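Local coordinates for protein xylulose kinase (Bifidobacterium adolescentis ATCC 15703, PDB 3I8B) that probably phosphorylates D-xylulose at the expense of ATP, giving D-xylulose 5-phosphate and ADP in xylose metabolism, at residues 287-292 with 413-418; 301-306 with 421-426. All blocks are in the same frame, centred on the assembly; numbering follows the deposited sequence.

Interaction 1: residues 287-292 with 413-418; sequences GDVSIS and DCLELI
V289 and I291 present their side chains to L415, joining strand 288-293 to helix 396-420 in the C-terminal FGGY domain. The setting is the ribonuclease H-like fold of the actin-type ATPases, in which this helix lies against the central beta sheet and leads into strand 427-431, a parallel neighbour of strand 288-293. The contact illustrates how one helix side chain can serve two strand positions at once. V289 and I291 alternate with S290, whose side chain turns to the other side of the sheet, while L415 covers the pair from the helix.

The chemistry is wholly apolar, and no hydrogen bond crosses between the segments. V289 aims its CB at the helix, and its CG1 comes 4.4 Å from L415 CG, a loose approach to the branch point. The nearest CA atoms, those of V289 and L415, are 8.1 Å apart, which fits a layer one side chain deep on each partner. I418, about a turn further along the helix, also points its CB toward the strand but packs on A301 and P326.

Polar groups are met elsewhere: D288 forms a salt bridge with R427, and D413 forms one with R506. Backbone bonds from V289 to R427 and L429 join the strand to its parallel neighbour 427-431.

The I291 and L415 side chains cross at about a right angle. With CG1 of I291 anti to the carbonyl carbon (chi1 -70°) and the chain extended beyond it, the terminal methyl reaches the helix, where I291 CD1 meets L415 CD1 at 4.1 Å.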
ATOM      1  N   GLY A 287       8.257 -14.968   0.521  1.00 15.26           N
ATOM      2  CA  GLY A 287       7.657 -16.064  -0.224  1.00 16.41           C
ATOM      3  C   GLY A 287       6.139 -16.095  -0.160  1.00 17.36           C
ATOM      4  O   GLY A 287       5.475 -16.748  -0.972  1.00 21.62           O
ATOM      5  N   ASP A 288       5.590 -15.390   0.819  1.00 16.65           N
ATOM      6  CA  ASP A 288       4.152 -15.252   0.967  1.00 17.19           C
ATOM      7  C   ASP A 288       3.653 -14.133   0.051  1.00 17.88           C
ATOM      8  O   ASP A 288       4.312 -13.105  -0.105  1.00 16.81           O
ATOM      9  CB  ASP A 288       3.790 -14.887   2.415  1.00 15.62           C
ATOM     10  CG  ASP A 288       3.980 -16.045   3.390  1.00 21.60           C
ATOM     11  OD1 ASP A 288       4.047 -17.209   2.951  1.00 22.63           O
ATOM     12  OD2 ASP A 288       4.059 -15.780   4.604  1.00 19.36           O
ATOM     13  N   VAL A 289       2.490 -14.340  -0.550  1.00 15.80           N
ATOM     14  CA  VAL A 289       1.786 -13.253  -1.190  1.00 15.95           C
ATOM     15  C   VAL A 289       0.384 -13.188  -0.615  1.00 17.26           C
ATOM     16  O   VAL A 289      -0.187 -14.211  -0.220  1.00 17.22           O
ATOM     17  CB  VAL A 289       1.719 -13.426  -2.715  1.00 17.76           C
ATOM     18  CG1 VAL A 289       0.818 -14.594  -3.068  1.00 15.98           C
ATOM     19  CG2 VAL A 289       1.224 -12.132  -3.368  1.00 13.29           C
ATOM     20  N   SER A 290      -0.157 -11.980  -0.535  1.00 13.18           N
ATOM     21  CA  SER A 290      -1.541 -11.805  -0.153  1.00 14.96           C
ATOM     22  C   SER A 290      -2.277 -11.224  -1.345  1.00 19.17           C
ATOM     23  O   SER A 290      -1.745 -10.367  -2.054  1.00 14.68           O
ATOM     24  CB  SER A 290      -1.658 -10.859   1.036  1.00 15.98           C
ATOM     25  OG  SER A 290      -1.386  -9.522   0.650  1.00 23.33           O
ATOM     26  N   ILE A 291      -3.498 -11.698  -1.563  1.00 14.24           N
ATOM     27  CA  ILE A 291      -4.377 -11.106  -2.548  1.00 16.14           C
ATOM     28  C   ILE A 291      -5.546 -10.465  -1.827  1.00 16.79           C
ATOM     29  O   ILE A 291      -6.377 -11.148  -1.227  1.00 20.81           O
ATOM     30  CB  ILE A 291      -4.908 -12.162  -3.528  1.00 20.01           C
ATOM     31  CG1 ILE A 291      -3.779 -12.638  -4.439  1.00 18.71           C
ATOM     32  CG2 ILE A 291      -6.067 -11.589  -4.332  1.00 16.66           C
ATOM     33  CD1 ILE A 291      -4.001 -14.007  -5.015  1.00 24.61           C
ATOM     34  N   SER A 292      -5.598  -9.144  -1.856  1.00 17.55           N
ATOM     35  CA  SER A 292      -6.718  -8.435  -1.272  1.00 16.90           C
ATOM     36  C   SER A 292      -7.689  -8.132  -2.404  1.00 20.86           C
ATOM     37  O   SER A 292      -7.387  -7.359  -3.314  1.00 17.96           O
ATOM     38  CB  SER A 292      -6.247  -7.151  -0.600  1.00 19.21           C
ATOM     39  OG  SER A 292      -7.241  -6.646   0.265  1.00 24.34           O
ATOM     40  N   ASP A 413      -1.998 -13.866 -13.188  1.00 18.33           N
ATOM     41  CA  ASP A 413      -1.096 -13.083 -14.020  1.00 18.84           C
ATOM     42  C   ASP A 413      -0.210 -12.205 -13.142  1.00 14.51           C
ATOM     43  O   ASP A 413       0.975 -12.086 -13.387  1.00 17.57           O
ATOM     44  CB  ASP A 413      -1.882 -12.210 -15.012  1.00 18.75           C
ATOM     45  CG  ASP A 413      -1.153 -12.035 -16.338  1.00 21.43           C
ATOM     46  OD1 ASP A 413      -0.205 -12.805 -16.598  1.00 19.66           O
ATOM     47  OD2 ASP A 413      -1.529 -11.144 -17.128  1.00 23.05           O
ATOM     48  N   CYS A 414      -0.793 -11.599 -12.115  1.00 17.27           N
ATOM     49  CA  CYS A 414      -0.011 -10.806 -11.172  1.00 17.41           C
ATOM     50  C   CYS A 414       1.046 -11.643 -10.449  1.00 16.13           C
ATOM     51  O   CYS A 414       2.192 -11.228 -10.308  1.00 17.35           O
ATOM     52  CB  CYS A 414      -0.931 -10.115 -10.165  1.00 15.74           C
ATOM     53  SG  CYS A 414      -1.839  -8.716 -10.877  1.00 20.69           S
ATOM     54  N   LEU A 415       0.659 -12.822  -9.980  1.00 19.29           N
ATOM     55  CA  LEU A 415       1.613 -13.704  -9.307  1.00 18.42           C
ATOM     56  C   LEU A 415       2.784 -14.055 -10.237  1.00 19.39           C
ATOM     57  O   LEU A 415       3.947 -14.052  -9.824  1.00 15.73           O
ATOM     58  CB  LEU A 415       0.909 -14.969  -8.811  1.00 17.71           C
ATOM     59  CG  LEU A 415       0.210 -14.939  -7.446  1.00 22.13           C
ATOM     60  CD1 LEU A 415      -0.544 -13.642  -7.201  1.00 18.39           C
ATOM     61  CD2 LEU A 415      -0.711 -16.159  -7.290  1.00 20.79           C
ATOM     62  N   GLU A 416       2.478 -14.329 -11.506  1.00 16.98           N
ATOM     63  CA  GLU A 416       3.509 -14.692 -12.471  1.00 14.10           C
ATOM     64  C   GLU A 416       4.434 -13.522 -12.782  1.00 19.29           C
ATOM     65  O   GLU A 416       5.632 -13.702 -12.977  1.00 18.21           O
ATOM     66  CB  GLU A 416       2.867 -15.201 -13.759  1.00 21.16           C
ATOM     67  CG  GLU A 416       2.096 -16.487 -13.556  1.00 19.85           C
ATOM     68  CD  GLU A 416       2.960 -17.566 -12.951  1.00 19.27           C
ATOM     69  OE1 GLU A 416       4.190 -17.513 -13.154  1.00 23.12           O
ATOM     70  OE2 GLU A 416       2.416 -18.461 -12.271  1.00 19.81           O
ATOM     71  N   LEU A 417       3.869 -12.321 -12.842  1.00 16.66           N
ATOM     72  CA  LEU A 417       4.679 -11.135 -13.064  1.00 17.05           C
ATOM     73  C   LEU A 417       5.618 -10.889 -11.877  1.00 17.05           C
ATOM     74  O   LEU A 417       6.810 -10.605 -12.056  1.00 17.50           O
ATOM     75  CB  LEU A 417       3.779  -9.937 -13.284  1.00 15.55           C
ATOM     76  CG  LEU A 417       4.446  -8.606 -13.602  1.00 17.78           C
ATOM     77  CD1 LEU A 417       5.292  -8.711 -14.852  1.00 22.21           C
ATOM     78  CD2 LEU A 417       3.378  -7.545 -13.770  1.00 15.95           C
ATOM     79  N   ILE A 418       5.090 -10.997 -10.661  1.00 15.92           N
ATOM     80  CA  ILE A 418       5.932 -10.827  -9.472  1.00 14.73           C
ATOM     81  C   ILE A 418       7.041 -11.875  -9.443  1.00 13.61           C
ATOM     82  O   ILE A 418       8.203 -11.545  -9.236  1.00 17.15           O
ATOM     83  CB  ILE A 418       5.108 -10.834  -8.169  1.00 15.37           C
ATOM     84  CG1 ILE A 418       4.264  -9.558  -8.099  1.00 13.97           C
ATOM     85  CG2 ILE A 418       6.040 -10.971  -6.944  1.00 15.72           C
ATOM     86  CD1 ILE A 418       3.227  -9.512  -6.982  1.00 17.23           C
TER

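Interaction 2: residues 301-306 with 421-426; sequences AISENP and LGASIT
The backbones of S303 and A423 come within 5.2 Å from CA to CA and diverge to 7.2 Å between the CA atoms of A301 and I425, the two loops running in opposite senses. No hydrogen bond joins them directly.

At the wider end, I425 reaches across with the outer part of its side chain. Its CG1 lies anti to the carbonyl carbon (chi1 -69°), which brings CG1 and CD1 alongside the A301 methyl, and A301 CB lies 4.1 Å from I425 CD1. At the narrower end A423 turns its methyl to S303, where A423 CB is 3.6 Å from S303 OG and almost as near to the serine CB.

In the ribonuclease H-like C-terminal domain, these are the loop leaving strand 297-301 and the link from helix 396-420 to strand 427-431, meeting where the first strand ends and the second begins. I418 of that helix touches A301, A423 and I425 alike.

S303 OG stands anti to the backbone N (chi1 172°) and donates to its own loop: S303 OG to N305 O is 2.6 Å, in the carbonyl plane and on a lone pair, with a C=O...donor angle of 144°. An alanine in place of S303 has no hydroxyl, and is likely to leave N305 O without this donor, water 2 less firmly held and the loop turn freer to move.

Waters make the polar connection. Water 1 donates to I302 O at 2.8 Å and to S424 O at 2.6 Å. Water 2 donates to S303 OG, accepts from N305 N and reaches G422 O only weakly. Water 3 donates to both P306 O and L421 O, at 3.0 Å from L421 O.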
ATOM      1  N   ALA A 301       3.510  -9.350  -2.370  1.00 14.48           N
ATOM      2  CA  ALA A 301       4.352 -10.463  -1.955  1.00 15.64           C
ATOM      3  C   ALA A 301       5.545  -9.918  -1.192  1.00 18.43           C
ATOM      4  O   ALA A 301       5.988  -8.789  -1.428  1.00 15.59           O
ATOM      5  CB  ALA A 301       4.824 -11.269  -3.174  1.00 17.63           C
ATOM      6  N   ILE A 302       6.062 -10.724  -0.276  1.00 16.00           N
ATOM      7  CA  ILE A 302       7.292 -10.373   0.405  1.00 15.69           C
ATOM      8  C   ILE A 302       8.470 -11.001  -0.317  1.00 15.98           C
ATOM      9  O   ILE A 302       8.519 -12.218  -0.510  1.00 16.90           O
ATOM     10  CB  ILE A 302       7.253 -10.804   1.858  1.00 15.11           C
ATOM     11  CG1 ILE A 302       6.047 -10.145   2.521  1.00 16.80           C
ATOM     12  CG2 ILE A 302       8.554 -10.418   2.579  1.00 14.49           C
ATOM     13  CD1 ILE A 302       5.464 -10.971   3.569  1.00 21.47           C
ATOM     14  N   SER A 303       9.414 -10.142  -0.698  1.00 14.59           N
ATOM     15  CA  SER A 303      10.560 -10.506  -1.518  1.00 15.55           C
ATOM     16  C   SER A 303      11.860 -10.294  -0.739  1.00 17.83           C
ATOM     17  O   SER A 303      12.072  -9.243  -0.128  1.00 17.29           O
ATOM     18  CB  SER A 303      10.562  -9.651  -2.794  1.00 15.62           C
ATOM     19  OG  SER A 303      11.744  -9.835  -3.552  1.00 18.33           O
ATOM     20  N   GLU A 304      12.732 -11.298  -0.763  1.00 18.34           N
ATOM     21  CA  GLU A 304      14.030 -11.198  -0.106  1.00 19.71           C
ATOM     22  C   GLU A 304      14.853 -10.027  -0.671  1.00 20.58           C
ATOM     23  O   GLU A 304      15.464  -9.259   0.080  1.00 16.02           O
ATOM     24  CB  GLU A 304      14.793 -12.526  -0.253  1.00 16.06           C
ATOM     25  CG  GLU A 304      16.166 -12.529   0.375  1.00 17.31           C
ATOM     26  CD  GLU A 304      16.108 -12.549   1.892  1.00 19.86           C
ATOM     27  OE1 GLU A 304      15.041 -12.879   2.447  1.00 21.36           O
ATOM     28  OE2 GLU A 304      17.128 -12.232   2.532  1.00 23.63           O
ATOM     29  N   ASN A 305      14.846  -9.894  -1.997  1.00 18.06           N
ATOM     30  CA  ASN A 305      15.677  -8.912  -2.693  1.00 16.41           C
ATOM     31  C   ASN A 305      14.829  -7.823  -3.344  1.00 14.59           C
ATOM     32  O   ASN A 305      13.627  -8.014  -3.528  1.00 16.46           O
ATOM     33  CB  ASN A 305      16.537  -9.616  -3.745  1.00 13.39           C
ATOM     34  CG  ASN A 305      17.481 -10.645  -3.130  1.00 20.08           C
ATOM     35  OD1 ASN A 305      17.484 -11.813  -3.518  1.00 24.91           O
ATOM     36  ND2 ASN A 305      18.270 -10.215  -2.159  1.00 15.87           N
ATOM     37  N   PRO A 306      15.447  -6.672  -3.688  1.00 13.99           N
ATOM     38  CA  PRO A 306      14.704  -5.614  -4.393  1.00 16.69           C
ATOM     39  C   PRO A 306      14.070  -6.176  -5.657  1.00 13.96           C
ATOM     40  O   PRO A 306      14.605  -7.138  -6.209  1.00 14.73           O
ATOM     41  CB  PRO A 306      15.794  -4.605  -4.773  1.00 15.50           C
ATOM     42  CG  PRO A 306      16.879  -4.813  -3.746  1.00 18.88           C
ATOM     43  CD  PRO A 306      16.829  -6.270  -3.358  1.00 13.19           C
ATOM     44  N   LEU A 421       9.947 -11.062 -11.539  1.00 18.42           N
ATOM     45  CA  LEU A 421      10.868 -10.077 -10.963  1.00 17.81           C
ATOM     46  C   LEU A 421      11.885 -10.732 -10.016  1.00 19.68           C
ATOM     47  O   LEU A 421      12.667 -10.046  -9.358  1.00 18.72           O
ATOM     48  CB  LEU A 421      10.094  -8.982 -10.216  1.00 18.06           C
ATOM     49  CG  LEU A 421       8.975  -8.285 -10.992  1.00 22.46           C
ATOM     50  CD1 LEU A 421       8.278  -7.246 -10.121  1.00 18.62           C
ATOM     51  CD2 LEU A 421       9.495  -7.650 -12.286  1.00 16.43           C
ATOM     52  N   GLY A 422      11.874 -12.060  -9.952  1.00 16.58           N
ATOM     53  CA  GLY A 422      12.796 -12.782  -9.097  1.00 18.55           C
ATOM     54  C   GLY A 422      12.296 -13.113  -7.699  1.00 17.87           C
ATOM     55  O   GLY A 422      13.033 -13.694  -6.915  1.00 21.96           O
ATOM     56  N   ALA A 423      11.051 -12.751  -7.385  1.00 18.88           N
ATOM     57  CA  ALA A 423      10.467 -13.048  -6.071  1.00 21.06           C
ATOM     58  C   ALA A 423       9.648 -14.346  -6.053  1.00 20.80           C
ATOM     59  O   ALA A 423       8.550 -14.394  -6.601  1.00 19.65           O
ATOM     60  CB  ALA A 423       9.597 -11.883  -5.606  1.00 17.25           C
ATOM     61  N   SER A 424      10.175 -15.392  -5.420  1.00 21.68           N
ATOM     62  CA  SER A 424       9.427 -16.638  -5.263  1.00 19.93           C
ATOM     63  C   SER A 424       8.114 -16.391  -4.534  1.00 20.50           C
ATOM     64  O   SER A 424       8.048 -15.576  -3.614  1.00 16.84           O
ATOM     65  CB  SER A 424      10.231 -17.672  -4.461  1.00 21.59           C
ATOM     66  OG  SER A 424      11.376 -18.118  -5.167  1.00 24.24           O
ATOM     67  N   ILE A 425       7.079 -17.120  -4.931  1.00 16.84           N
ATOM     68  CA  ILE A 425       5.827 -17.120  -4.191  1.00 20.19           C
ATOM     69  C   ILE A 425       5.424 -18.561  -3.897  1.00 23.56           C
ATOM     70  O   ILE A 425       5.129 -19.323  -4.819  1.00 20.80           O
ATOM     71  CB  ILE A 425       4.711 -16.422  -4.979  1.00 19.48           C
ATOM     72  CG1 ILE A 425       4.983 -14.918  -5.064  1.00 17.45           C
ATOM     73  CG2 ILE A 425       3.362 -16.670  -4.316  1.00 21.92           C
ATOM     74  CD1 ILE A 425       3.967 -14.170  -5.893  1.00 16.85           C
ATOM     75  N   THR A 426       5.400 -18.925  -2.611  1.00 24.17           N
ATOM     76  CA  THR A 426       5.212 -20.321  -2.210  1.00 21.99           C
ATOM     77  C   THR A 426       3.973 -20.557  -1.337  1.00 21.92           C
ATOM     78  O   THR A 426       3.649 -21.690  -0.992  1.00 23.75           O
ATOM     79  CB  THR A 426       6.473 -20.872  -1.503  1.00 25.31           C
ATOM     80  OG1 THR A 426       6.844 -20.007  -0.419  1.00 22.77           O
ATOM     81  CG2 THR A 426       7.631 -20.970  -2.489  1.00 25.01           C
TER
HETATM   82  O   HOH W   1       9.463 -13.560  -2.801  1.00 17.71           O
HETATM   83  O   HOH W   2      13.960 -11.800  -4.243  1.00 20.47           O
HETATM   84  O   HOH W   3      13.835 -10.039  -6.641  1.00 18.79           O

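In the fold
Interactions 1 and 2 are neighbours, their centres about 9 Å apart; interaction 1 uses helix 396-420 and interaction 2 the loop that follows it. In each the touching residues are buried, yet their surroundings differ. Interaction 1 lies between the helix and one face of the sheet, where only hydrocarbon meets hydrocarbon. Interaction 2 lies where loops leave the sheet and helix, with exposed E304, N305 and S424 close by, and there waters join the backbones beside a small apolar patch. The two are continuous: V289 packs on I425, with V289 CG1 3.5 Å from I425 CG2, and G287 probably hydrogen-bonds through its backbone to both I302 and T426, tying the loops to the start of strand 288-293.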